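Long-range contacts in geranyltranstransferase (Campylobacter jejuni, PDB 3NPK), which probably catalyses the condensation of geranyl diphosphate with isopentenyl diphosphate to give farnesyl diphosphate, a step of isoprenoid biosynthesis: residues F27-L31 with L108-L113; H73-L77 with F90-I94; L126-I130 with E188-L192. All blocks are in the same frame, centred on the assembly; numbering follows the deposited sequence.

Contact 1: residues F27-L31 with L108-L113; sequences FNEAL and LVGDAL
Val109 reaches from helix 103-122 into the space between Phe27, Ala30 and Leu31, three residues on one side of the first turn of helix 27-37. Helix packing of this kind builds the all-alpha isoprenoid synthase fold, and the side chains that meet here are all apolar. One methyl, Val109 CG2, lies 3.8 Å from Ala30 CB and 3.9 Å from Phe27 CE1. The other, CG1, faces the neighbouring backbone and comes 4.2 Å from Leu31 CD2. That same leucine methyl makes a closer contact one turn along the opposing helix, 3.8 Å from Ala112 CB, and also grazes Leu113. The Phe27 and Val109 side chains run past each other from opposite helices, and that of Phe27 lies across Leu108, Phe27 CE1 4.0 Å from Leu108 CB. With CG anti to the backbone N (chi1 -157°), the Phe27 ring bridges to the second helix although its own backbone stands farther back. The axes of segments 27-31 and 108-113 approach to 10.2 Å at a steep -69°, confining the contact to side chains near the crossing. Around this first shell, Ile78 of helix 59-80 packs on Val109, and Ala152 of the second subunit touches Phe27 and Leu108, so the crossing forms part of the dimer interface. At the ring edge, in plane, Phe27 CZ stops 4.0 Å from Leu108 O, a carbonyl already engaged by Ala112 N.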
ATOM      1  N   PHE A  27     -13.421  10.015   9.668  1.00 10.86           N
ATOM      2  CA  PHE A  27     -12.491   9.163   8.938  1.00 10.66           C
ATOM      3  C   PHE A  27     -12.866   7.684   9.055  1.00 11.31           C
ATOM      4  O   PHE A  27     -12.804   6.955   8.068  1.00 11.62           O
ATOM      5  CB  PHE A  27     -11.030   9.404   9.332  1.00 11.03           C
ATOM      6  CG  PHE A  27     -10.063   8.970   8.267  1.00 11.17           C
ATOM      7  CD1 PHE A  27      -9.880   9.748   7.125  1.00 11.55           C
ATOM      8  CD2 PHE A  27      -9.359   7.778   8.380  1.00 13.11           C
ATOM      9  CE1 PHE A  27      -9.007   9.352   6.113  1.00 12.00           C
ATOM     10  CE2 PHE A  27      -8.483   7.370   7.363  1.00 12.72           C
ATOM     11  CZ  PHE A  27      -8.305   8.158   6.236  1.00 12.73           C
ATOM     12  N   ASN A  28     -13.256   7.227  10.246  1.00 11.73           N
ATOM     13  CA  ASN A  28     -13.662   5.828  10.376  1.00 12.08           C
ATOM     14  C   ASN A  28     -14.867   5.465   9.524  1.00 11.16           C
ATOM     15  O   ASN A  28     -14.900   4.406   8.901  1.00 11.39           O
ATOM     16  CB  ASN A  28     -13.916   5.443  11.835  1.00 12.79           C
ATOM     17  CG  ASN A  28     -12.645   5.390  12.652  1.00 13.83           C
ATOM     18  OD1 ASN A  28     -11.560   5.150  12.123  1.00 13.52           O
ATOM     19  ND2 ASN A  28     -12.770   5.630  13.955  1.00 14.77           N
ATOM     20  N   GLU A  29     -15.870   6.331   9.525  1.00 10.87           N
ATOM     21  CA  GLU A  29     -17.043   6.104   8.698  1.00 10.76           C
ATOM     22  C   GLU A  29     -16.662   6.070   7.215  1.00 11.58           C
ATOM     23  O   GLU A  29     -17.162   5.231   6.453  1.00 12.55           O
ATOM     24  CB  GLU A  29     -18.096   7.186   8.974  1.00 13.36           C
ATOM     25  CG  GLU A  29     -18.827   6.980  10.293  1.00 15.74           C
ATOM     26  CD  GLU A  29     -18.103   7.554  11.508  1.00 19.09           C
ATOM     27  OE1 GLU A  29     -16.993   8.102  11.366  1.00 18.55           O
ATOM     28  OE2 GLU A  29     -18.664   7.459  12.632  1.00 23.02           O
ATOM     29  N   ALA A  30     -15.760   6.961   6.811  1.00 11.55           N
ATOM     30  CA  ALA A  30     -15.321   7.002   5.419  1.00 11.39           C
ATOM     31  C   ALA A  30     -14.537   5.738   5.037  1.00 11.45           C
ATOM     32  O   ALA A  30     -14.674   5.230   3.926  1.00 14.63           O
ATOM     33  CB  ALA A  30     -14.477   8.233   5.189  1.00 11.90           C
ATOM     34  N   LEU A  31     -13.721   5.238   5.961  1.00 11.24           N
ATOM     35  CA  LEU A  31     -13.001   3.972   5.757  1.00 12.81           C
ATOM     36  C   LEU A  31     -13.965   2.818   5.519  1.00 13.01           C
ATOM     37  O   LEU A  31     -13.724   1.950   4.672  1.00 14.24           O
ATOM     38  CB  LEU A  31     -12.124   3.645   6.982  1.00 13.26           C
ATOM     39  CG  LEU A  31     -10.757   4.331   7.141  1.00 14.19           C
ATOM     40  CD1 LEU A  31     -10.215   4.193   8.563  1.00 14.98           C
ATOM     41  CD2 LEU A  31      -9.743   3.770   6.124  1.00 14.43           C
ATOM     42  N   LEU A 108      -6.981   9.747   0.775  1.00  8.72           N
ATOM     43  CA  LEU A 108      -6.388   9.174   1.993  1.00  8.54           C
ATOM     44  C   LEU A 108      -7.030   7.859   2.449  1.00  8.89           C
ATOM     45  O   LEU A 108      -6.334   6.991   2.976  1.00  9.01           O
ATOM     46  CB  LEU A 108      -6.422  10.188   3.137  1.00 10.14           C
ATOM     47  CG  LEU A 108      -5.585  11.450   2.895  1.00 10.54           C
ATOM     48  CD1 LEU A 108      -5.759  12.439   4.065  1.00 12.79           C
ATOM     49  CD2 LEU A 108      -4.105  11.082   2.658  1.00 10.93           C
ATOM     50  N   VAL A 109      -8.344   7.714   2.273  1.00  8.58           N
ATOM     51  CA  VAL A 109      -8.972   6.435   2.580  1.00  8.37           C
ATOM     52  C   VAL A 109      -8.387   5.346   1.668  1.00  8.74           C
ATOM     53  O   VAL A 109      -8.063   4.253   2.137  1.00  9.28           O
ATOM     54  CB  VAL A 109     -10.517   6.472   2.461  1.00  8.73           C
ATOM     55  CG1 VAL A 109     -11.077   5.038   2.398  1.00  9.80           C
ATOM     56  CG2 VAL A 109     -11.146   7.238   3.637  1.00 10.01           C
ATOM     57  N   GLY A 110      -8.246   5.631   0.374  1.00  8.58           N
ATOM     58  CA  GLY A 110      -7.627   4.655  -0.509  1.00  9.72           C
ATOM     59  C   GLY A 110      -6.205   4.322  -0.058  1.00  8.81           C
ATOM     60  O   GLY A 110      -5.812   3.153  -0.025  1.00  8.48           O
ATOM     61  N   ASP A 111      -5.432   5.349   0.294  1.00  8.56           N
ATOM     62  CA  ASP A 111      -4.055   5.143   0.765  1.00  8.63           C
ATOM     63  C   ASP A 111      -4.065   4.245   2.000  1.00  8.07           C
ATOM     64  O   ASP A 111      -3.266   3.299   2.103  1.00  8.97           O
ATOM     65  CB  ASP A 111      -3.371   6.469   1.105  1.00  9.58           C
ATOM     66  CG  ASP A 111      -3.045   7.297  -0.132  1.00  9.70           C
ATOM     67  OD1 ASP A 111      -3.146   6.778  -1.260  1.00 10.31           O
ATOM     68  OD2 ASP A 111      -2.695   8.474   0.024  1.00 11.02           O
ATOM     69  N   ALA A 112      -4.964   4.546   2.940  1.00  8.05           N
ATOM     70  CA  ALA A 112      -5.100   3.736   4.153  1.00  7.85           C
ATOM     71  C   ALA A 112      -5.397   2.277   3.845  1.00  7.85           C
ATOM     72  O   ALA A 112      -4.818   1.385   4.457  1.00  8.19           O
ATOM     73  CB  ALA A 112      -6.166   4.322   5.075  1.00  8.89           C
ATOM     74  N   LEU A 113      -6.321   2.023   2.918  1.00  8.08           N
ATOM     75  CA  LEU A 113      -6.732   0.648   2.636  1.00  8.34           C
ATOM     76  C   LEU A 113      -5.618  -0.136   1.929  1.00  7.83           C
ATOM     77  O   LEU A 113      -5.475  -1.336   2.149  1.00  8.46           O
ATOM     78  CB  LEU A 113      -8.041   0.609   1.830  1.00  9.30           C
ATOM     79  CG  LEU A 113      -9.294   1.031   2.618  1.00 10.20           C
ATOM     80  CD1 LEU A 113     -10.533   1.016   1.694  1.00 12.06           C
ATOM     81  CD2 LEU A 113      -9.519   0.163   3.869  1.00 12.76           C
TER

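Contact 2: residues H73-L77 with F90-I94; sequences HTYSL and FRRGI. With PPV (pyrophosphate), chain C.
Two guanidinium groups share one leucine: Leu77 CD2 rests over a face of Arg91 and Leu77 CD1 over a face of Arg92, each methyl 3.4 Å above the plane and offset toward its rim. Leu77 CG also lies 4.2 Å above one face of the His73 ring, near its rim. The edge of Arg92 is given over to polar partners. Its NE donates to O12 of the pyrophosphate at 2.9 Å, almost straight at 175°, and NH2 donates to O22 of the same phosphate, an oxygen whose position is less certain. Farther round, NH1 bonds Thr74 OG1 at 3.0 Å, the threonine oxygen lying close to the guanidinium plane, and also reaches Met34 O. A water 2.7 Å from Thr74 OG1 accepts from Arg92 NH2 at 3.0 Å, so the group is fixed in rotation by ligand, helix and solvent together. Arg92 runs extended to its ligand (chi2 169°), whereas Arg91 bends at chi2 and chi3, folding over Leu77 before NH1 pairs with Asp81. His73 lines the same pocket, where Lys40 N and Arg43 NH1 also bond the pyrophosphate and Gly39 and Tyr282 belong to the wall. As in related synthases, this is probably the site for the diphosphate of isopentenyl diphosphate. Backbone shape delivers the two arginines: a type I' turn from Arg91 to Ile94 joins the strands of a small antiparallel hairpin, with Arg92 at positive phi (53°). Helix 27-37 flanks that hairpin through Met34 and Leu33, while helix 59-80, which carries Thr74 and Leu77, is backed by Leu113 of helix 103-122 and by helix 147-156.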
ATOM      1  N   HIS A  73      -8.748  -4.211  -3.452  1.00  8.85           N
ATOM      2  CA  HIS A  73      -9.709  -3.978  -4.515  1.00  9.40           C
ATOM      3  C   HIS A  73     -10.523  -2.705  -4.247  1.00  8.90           C
ATOM      4  O   HIS A  73     -10.717  -1.870  -5.141  1.00  9.62           O
ATOM      5  CB  HIS A  73     -10.590  -5.208  -4.688  1.00 10.73           C
ATOM      6  CG  HIS A  73     -11.594  -5.061  -5.778  1.00 12.11           C
ATOM      7  ND1 HIS A  73     -12.950  -5.168  -5.571  1.00 14.95           N
ATOM      8  CD2 HIS A  73     -11.429  -4.778  -7.090  1.00 10.56           C
ATOM      9  CE1 HIS A  73     -13.580  -4.987  -6.720  1.00 13.00           C
ATOM     10  NE2 HIS A  73     -12.679  -4.732  -7.653  1.00 15.35           N
ATOM     11  N   THR A  74     -11.010  -2.561  -3.019  1.00  8.60           N
ATOM     12  CA  THR A  74     -11.790  -1.372  -2.677  1.00  8.38           C
ATOM     13  C   THR A  74     -10.967  -0.089  -2.791  1.00  8.09           C
ATOM     14  O   THR A  74     -11.470   0.923  -3.315  1.00  9.35           O
ATOM     15  CB  THR A  74     -12.429  -1.521  -1.284  1.00  9.00           C
ATOM     16  OG1 THR A  74     -13.422  -2.546  -1.343  1.00 11.74           O
ATOM     17  CG2 THR A  74     -13.093  -0.218  -0.818  1.00  8.42           C
ATOM     18  N   TYR A  75      -9.716  -0.108  -2.321  1.00  8.43           N
ATOM     19  CA  TYR A  75      -8.883   1.100  -2.457  1.00  7.96           C
ATOM     20  C   TYR A  75      -8.771   1.481  -3.940  1.00  8.35           C
ATOM     21  O   TYR A  75      -8.878   2.658  -4.311  1.00  9.51           O
ATOM     22  CB  TYR A  75      -7.502   0.958  -1.775  1.00  8.10           C
ATOM     23  CG  TYR A  75      -6.302   1.026  -2.716  1.00  8.09           C
ATOM     24  CD1 TYR A  75      -5.923   2.226  -3.318  1.00  8.54           C
ATOM     25  CD2 TYR A  75      -5.536  -0.110  -2.979  1.00  8.62           C
ATOM     26  CE1 TYR A  75      -4.847   2.288  -4.178  1.00  8.68           C
ATOM     27  CE2 TYR A  75      -4.439  -0.051  -3.828  1.00  8.63           C
ATOM     28  CZ  TYR A  75      -4.110   1.143  -4.432  1.00  7.89           C
ATOM     29  OH  TYR A  75      -3.042   1.230  -5.297  1.00  9.66           O
ATOM     30  N   SER A  76      -8.623   0.482  -4.803  1.00  8.00           N
ATOM     31  CA  SER A  76      -8.420   0.768  -6.217  1.00  8.56           C
ATOM     32  C   SER A  76      -9.658   1.411  -6.821  1.00  8.34           C
ATOM     33  O   SER A  76      -9.547   2.299  -7.671  1.00 10.58           O
ATOM     34  CB  SER A  76      -8.004  -0.499  -6.986  1.00  8.84           C
ATOM     35  OG  SER A  76      -9.097  -1.355  -7.273  1.00 11.80           O
ATOM     36  N   LEU A  77     -10.837   0.978  -6.379  1.00  9.00           N
ATOM     37  CA  LEU A  77     -12.075   1.560  -6.878  1.00  9.82           C
ATOM     38  C   LEU A  77     -12.203   3.017  -6.453  1.00  9.98           C
ATOM     39  O   LEU A  77     -12.620   3.860  -7.244  1.00 10.62           O
ATOM     40  CB  LEU A  77     -13.290   0.783  -6.385  1.00 12.32           C
ATOM     41  CG  LEU A  77     -13.341  -0.697  -6.774  1.00 14.68           C
ATOM     42  CD1 LEU A  77     -14.638  -1.319  -6.312  1.00 16.65           C
ATOM     43  CD2 LEU A  77     -13.142  -0.913  -8.280  1.00 16.17           C
ATOM     44  N   PHE A  90     -21.055   7.857  -8.388  1.00 19.56           N
ATOM     45  CA  PHE A  90     -21.613   6.751  -7.611  1.00 19.83           C
ATOM     46  C   PHE A  90     -20.801   5.475  -7.784  1.00 17.97           C
ATOM     47  O   PHE A  90     -20.193   5.252  -8.834  1.00 19.55           O
ATOM     48  CB  PHE A  90     -23.047   6.457  -8.049  1.00 21.65           C
ATOM     49  CG  PHE A  90     -23.981   7.607  -7.852  1.00 24.43           C
ATOM     50  CD1 PHE A  90     -24.638   7.780  -6.650  1.00 25.05           C
ATOM     51  CD2 PHE A  90     -24.193   8.526  -8.869  1.00 25.73           C
ATOM     52  CE1 PHE A  90     -25.491   8.847  -6.462  1.00 26.72           C
ATOM     53  CE2 PHE A  90     -25.045   9.591  -8.689  1.00 26.83           C
ATOM     54  CZ  PHE A  90     -25.699   9.751  -7.483  1.00 27.32           C
ATOM     55  N   ARG A  91     -20.805   4.642  -6.748  1.00 16.92           N
ATOM     56  CA  ARG A  91     -20.147   3.335  -6.769  1.00 17.45           C
ATOM     57  C   ARG A  91     -20.857   2.445  -5.744  1.00 18.23           C
ATOM     58  O   ARG A  91     -21.161   2.889  -4.644  1.00 18.97           O
ATOM     59  CB  ARG A  91     -18.662   3.483  -6.417  1.00 18.08           C
ATOM     60  CG  ARG A  91     -17.927   2.177  -6.066  1.00 19.82           C
ATOM     61  CD  ARG A  91     -17.648   1.325  -7.275  1.00 20.87           C
ATOM     62  NE  ARG A  91     -16.626   1.924  -8.122  1.00 21.21           N
ATOM     63  CZ  ARG A  91     -16.072   1.313  -9.161  1.00 22.49           C
ATOM     64  NH1 ARG A  91     -15.158   1.951  -9.875  1.00 23.70           N
ATOM     65  NH2 ARG A  91     -16.427   0.068  -9.484  1.00 23.10           N
ATOM     66  N   ARG A  92     -21.137   1.202  -6.114  1.00 18.40           N
ATOM     67  CA  ARG A  92     -21.794   0.255  -5.207  1.00 19.09           C
ATOM     68  C   ARG A  92     -23.099   0.810  -4.616  1.00 21.10           C
ATOM     69  O   ARG A  92     -23.477   0.511  -3.474  1.00 22.43           O
ATOM     70  CB  ARG A  92     -20.824  -0.196  -4.108  1.00 18.53           C
ATOM     71  CG  ARG A  92     -19.723  -1.103  -4.636  1.00 17.37           C
ATOM     72  CD  ARG A  92     -18.615  -1.322  -3.614  1.00 15.54           C
ATOM     73  NE  ARG A  92     -17.685  -2.357  -4.058  1.00 15.35           N
ATOM     74  CZ  ARG A  92     -16.584  -2.702  -3.390  1.00 15.60           C
ATOM     75  NH1 ARG A  92     -16.285  -2.107  -2.237  1.00 14.93           N
ATOM     76  NH2 ARG A  92     -15.777  -3.634  -3.869  1.00 16.36           N
ATOM     77  N   GLY A  93     -23.791   1.621  -5.405  1.00 21.55           N
ATOM     78  CA  GLY A  93     -25.120   2.068  -5.028  1.00 22.12           C
ATOM     79  C   GLY A  93     -25.184   3.316  -4.165  1.00 22.24           C
ATOM     80  O   GLY A  93     -26.268   3.778  -3.821  1.00 23.54           O
ATOM     81  N   ILE A  94     -24.030   3.867  -3.816  1.00 21.15           N
ATOM     82  CA  ILE A  94     -23.972   5.077  -3.005  1.00 20.47           C
ATOM     83  C   ILE A  94     -23.080   6.113  -3.679  1.00 19.13           C
ATOM     84  O   ILE A  94     -22.340   5.784  -4.606  1.00 18.98           O
ATOM     85  CB  ILE A  94     -23.421   4.774  -1.594  1.00 21.60           C
ATOM     86  CG1 ILE A  94     -22.045   4.097  -1.663  1.00 20.97           C
ATOM     87  CG2 ILE A  94     -24.396   3.891  -0.824  1.00 23.25           C
ATOM     88  CD1 ILE A  94     -21.293   4.146  -0.341  1.00 21.54           C
TER
HETATM   89  O11 PPV C 290     -15.270  -4.322 -10.404  1.00 34.36           O
HETATM   90  P1  PPV C 290     -16.212  -5.464  -9.675  1.00 30.95           P
HETATM   91  O21 PPV C 290     -17.335  -6.069 -10.715  1.00 31.94           O
HETATM   92  O31 PPV C 290     -15.388  -6.577  -9.199  1.00 32.36           O
HETATM   93  OPP PPV C 290     -17.026  -4.657  -8.502  1.00 25.85           O
HETATM   94  P2  PPV C 290     -17.418  -5.145  -6.988  1.00 20.72           P
HETATM   95  O12 PPV C 290     -18.299  -3.864  -6.440  1.00 21.31           O
HETATM   96  O22 PPV C 290     -16.092  -5.239  -6.053  1.00 20.20           O
HETATM   97  O32 PPV C 290     -18.225  -6.378  -6.989  1.00 20.76           O
HETATM   98  O   HOH W   1     -14.457  -4.986  -1.556  1.00 16.27           O

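Contact 3: residues L126-I130 with E188-L192; sequences LKDEI and EICEL
Ile130, in the first turn of helix 128-142, meets the chain around Ile189 near the end of helix 164-189, the two CA atoms 6.3 Å apart, where Glu191 takes positive phi (56°) and closes a Schellman motif. Ile130 fills the middle of the junction. Its CG2 packs 3.8 Å from Glu188 O and its CD1 3.8 Å from Ile189 O, so the branched side chain lies against two successive backbone carbonyls, while CG1 supports the aliphatic part of Glu191, 4.0 Å from CG. Deeper in, Leu126 and Ile189 meet at a slant, Leu126 CD1 touching Ile189 CG1 at 4.2 Å; Val65 of helix 59-80 packs against both.

Toward solvent the contact becomes ionic. Glu191, extended beyond CG, lies across the lysine chain of Lys127 and presents both carboxylate oxygens to the ammonium group. Lys127 NZ forms a salt bridge with Glu191 OE2 at 3.1 Å, met on the syn side but 23° out of the carboxylate plane, and has a weak bond to OE1. A bend at chi3 (-72°) turns the end of the lysine chain to the acid. The carboxylates of Glu129 and Glu191 also approach each other; a water donating to OE2 of each, weakly to Glu129, probably eases the repulsion, as may the nearby lysine charge. Glu188 instead turns to Thr137, farther along helix 128-142. Lys127 itself holds the N-cap position of that helix, so the salt bridge ties an N-cap residue to the residue that ends the Schellman motif. Such a meeting of one helix start and one helix end, apolar inside and charged outside, is a plain structural junction between helices of the isoprenoid synthase bundle.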
ATOM      1  N   LEU A 126      -1.300 -17.561  10.316  1.00 11.18           N
ATOM      2  CA  LEU A 126      -0.654 -18.497   9.401  1.00 10.16           C
ATOM      3  C   LEU A 126       0.844 -18.392   9.643  1.00 10.31           C
ATOM      4  O   LEU A 126       1.326 -17.375  10.144  1.00 11.43           O
ATOM      5  CB  LEU A 126      -0.950 -18.103   7.945  1.00 10.34           C
ATOM      6  CG  LEU A 126      -2.411 -18.162   7.517  1.00 10.68           C
ATOM      7  CD1 LEU A 126      -2.600 -17.402   6.173  1.00 13.15           C
ATOM      8  CD2 LEU A 126      -2.866 -19.625   7.380  1.00 12.63           C
ATOM      9  N   LYS A 127       1.592 -19.431   9.279  1.00 10.50           N
ATOM     10  CA  LYS A 127       3.039 -19.394   9.432  1.00 11.22           C
ATOM     11  C   LYS A 127       3.646 -18.200   8.725  1.00 11.15           C
ATOM     12  O   LYS A 127       3.175 -17.806   7.645  1.00 11.18           O
ATOM     13  CB  LYS A 127       3.669 -20.671   8.873  1.00 15.63           C
ATOM     14  CG  LYS A 127       3.323 -21.920   9.653  1.00 20.51           C
ATOM     15  CD  LYS A 127       4.091 -23.093   9.107  1.00 24.14           C
ATOM     16  CE  LYS A 127       3.549 -23.509   7.758  1.00 27.26           C
ATOM     17  NZ  LYS A 127       4.010 -24.890   7.416  1.00 29.02           N
ATOM     18  N   ASP A 128       4.698 -17.641   9.323  1.00 10.27           N
ATOM     19  CA  ASP A 128       5.394 -16.488   8.735  1.00 11.17           C
ATOM     20  C   ASP A 128       5.873 -16.772   7.310  1.00 11.17           C
ATOM     21  O   ASP A 128       5.808 -15.891   6.458  1.00 11.32           O
ATOM     22  CB  ASP A 128       6.577 -16.026   9.594  1.00 13.11           C
ATOM     23  CG  ASP A 128       6.134 -15.305  10.863  1.00 15.03           C
ATOM     24  OD1 ASP A 128       4.951 -14.894  10.920  1.00 16.51           O
ATOM     25  OD2 ASP A 128       6.963 -15.133  11.797  1.00 16.73           O
ATOM     26  N   GLU A 129       6.341 -17.991   7.046  1.00 12.55           N
ATOM     27  CA  GLU A 129       6.796 -18.338   5.705  1.00 13.17           C
ATOM     28  C   GLU A 129       5.663 -18.193   4.681  1.00 12.18           C
ATOM     29  O   GLU A 129       5.870 -17.707   3.560  1.00 12.61           O
ATOM     30  CB  GLU A 129       7.361 -19.773   5.686  1.00 17.80           C
ATOM     31  CG  GLU A 129       7.874 -20.237   4.326  1.00 25.03           C
ATOM     32  CD  GLU A 129       8.397 -21.682   4.308  1.00 31.15           C
ATOM     33  OE1 GLU A 129       9.143 -22.025   3.362  1.00 33.33           O
ATOM     34  OE2 GLU A 129       8.063 -22.476   5.220  1.00 32.94           O
ATOM     35  N   ILE A 130       4.467 -18.630   5.060  1.00 10.74           N
ATOM     36  CA  ILE A 130       3.298 -18.505   4.194  1.00 10.22           C
ATOM     37  C   ILE A 130       2.921 -17.036   4.022  1.00  9.87           C
ATOM     38  O   ILE A 130       2.641 -16.581   2.915  1.00 10.16           O
ATOM     39  CB  ILE A 130       2.094 -19.270   4.778  1.00 10.78           C
ATOM     40  CG1 ILE A 130       2.349 -20.786   4.771  1.00 12.47           C
ATOM     41  CG2 ILE A 130       0.798 -18.922   4.031  1.00 11.73           C
ATOM     42  CD1 ILE A 130       1.253 -21.557   5.459  1.00 13.50           C
ATOM     43  N   GLU A 188      -1.254 -20.796  -1.972  1.00  9.79           N
ATOM     44  CA  GLU A 188      -0.142 -20.558  -1.058  1.00  9.77           C
ATOM     45  C   GLU A 188      -0.531 -20.807   0.398  1.00  9.31           C
ATOM     46  O   GLU A 188       0.255 -21.375   1.169  1.00 10.77           O
ATOM     47  CB  GLU A 188       0.445 -19.162  -1.264  1.00 10.02           C
ATOM     48  CG  GLU A 188       1.190 -19.082  -2.623  1.00 11.79           C
ATOM     49  CD  GLU A 188       1.681 -17.699  -3.009  1.00 13.67           C
ATOM     50  OE1 GLU A 188       1.012 -16.683  -2.693  1.00 13.28           O
ATOM     51  OE2 GLU A 188       2.759 -17.641  -3.647  1.00 16.30           O
ATOM     52  N   ILE A 189      -1.739 -20.397   0.783  1.00  9.68           N
ATOM     53  CA  ILE A 189      -2.236 -20.720   2.128  1.00 10.43           C
ATOM     54  C   ILE A 189      -2.168 -22.232   2.388  1.00 10.03           C
ATOM     55  O   ILE A 189      -1.785 -22.686   3.488  1.00 11.28           O
ATOM     56  CB  ILE A 189      -3.678 -20.219   2.312  1.00 10.53           C
ATOM     57  CG1 ILE A 189      -3.686 -18.696   2.381  1.00 11.14           C
ATOM     58  CG2 ILE A 189      -4.322 -20.810   3.571  1.00 11.10           C
ATOM     59  CD1 ILE A 189      -5.063 -18.085   2.117  1.00 10.63           C
ATOM     60  N   CYS A 190      -2.539 -23.006   1.372  1.00 11.03           N
ATOM     61  CA  CYS A 190      -2.586 -24.464   1.467  1.00 12.07           C
ATOM     62  C   CYS A 190      -1.242 -25.143   1.232  1.00 12.44           C
ATOM     63  O   CYS A 190      -1.146 -26.379   1.314  1.00 12.84           O
ATOM     64  CB  CYS A 190      -3.593 -24.998   0.456  1.00 13.02           C
ATOM     65  SG  CYS A 190      -5.274 -24.454   0.772  1.00 14.89           S
ATOM     66  N   GLU A 191      -0.224 -24.344   0.916  1.00 12.47           N
ATOM     67  CA  GLU A 191       1.108 -24.859   0.600  1.00 12.98           C
ATOM     68  C   GLU A 191       1.032 -25.871  -0.549  1.00 13.32           C
ATOM     69  O   GLU A 191       1.726 -26.899  -0.557  1.00 13.74           O
ATOM     70  CB  GLU A 191       1.800 -25.421   1.857  1.00 15.87           C
ATOM     71  CG  GLU A 191       2.201 -24.319   2.830  1.00 18.40           C
ATOM     72  CD  GLU A 191       2.722 -24.867   4.146  1.00 21.37           C
ATOM     73  OE1 GLU A 191       1.893 -25.201   5.006  1.00 22.12           O
ATOM     74  OE2 GLU A 191       3.958 -24.956   4.324  1.00 25.41           O
ATOM     75  N   LEU A 192       0.191 -25.563  -1.538  1.00 12.64           N
ATOM     76  CA  LEU A 192       0.092 -26.384  -2.741  1.00 12.25           C
ATOM     77  C   LEU A 192       1.376 -26.278  -3.557  1.00 12.77           C
ATOM     78  O   LEU A 192       2.031 -25.229  -3.580  1.00 14.30           O
ATOM     79  CB  LEU A 192      -1.108 -25.947  -3.589  1.00 12.19           C
ATOM     80  CG  LEU A 192      -1.437 -26.802  -4.814  1.00 13.17           C
ATOM     81  CD1 LEU A 192      -1.907 -28.209  -4.423  1.00 15.41           C
ATOM     82  CD2 LEU A 192      -2.486 -26.103  -5.660  1.00 13.73           C
TER
HETATM   83  O   HOH W   2       5.438 -22.886   4.770  1.00 42.68           O

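Overall arrangement
From the N terminus, after helix 5-14, helix 27-37 takes part first, and its pairing with helix 103-122 in contact 1 closes a loop of 76 residues. Contact 2 is nested within that loop, folding the hairpin after helix 59-80 back onto the helix. The two touch directly: Leu113 of contact 1 packs on Thr74 and Tyr75 of contact 2, linking the dimer-facing helices to the pyrophosphate pocket. Contact 3 opens after contact 1 has closed, in series, and joins the start of helix 128-142 to the end of helix 164-189. Its centre lies about 30 Å from that of contact 2, across the chain's centre. Contacts 1 and 3 both reach the second subunit.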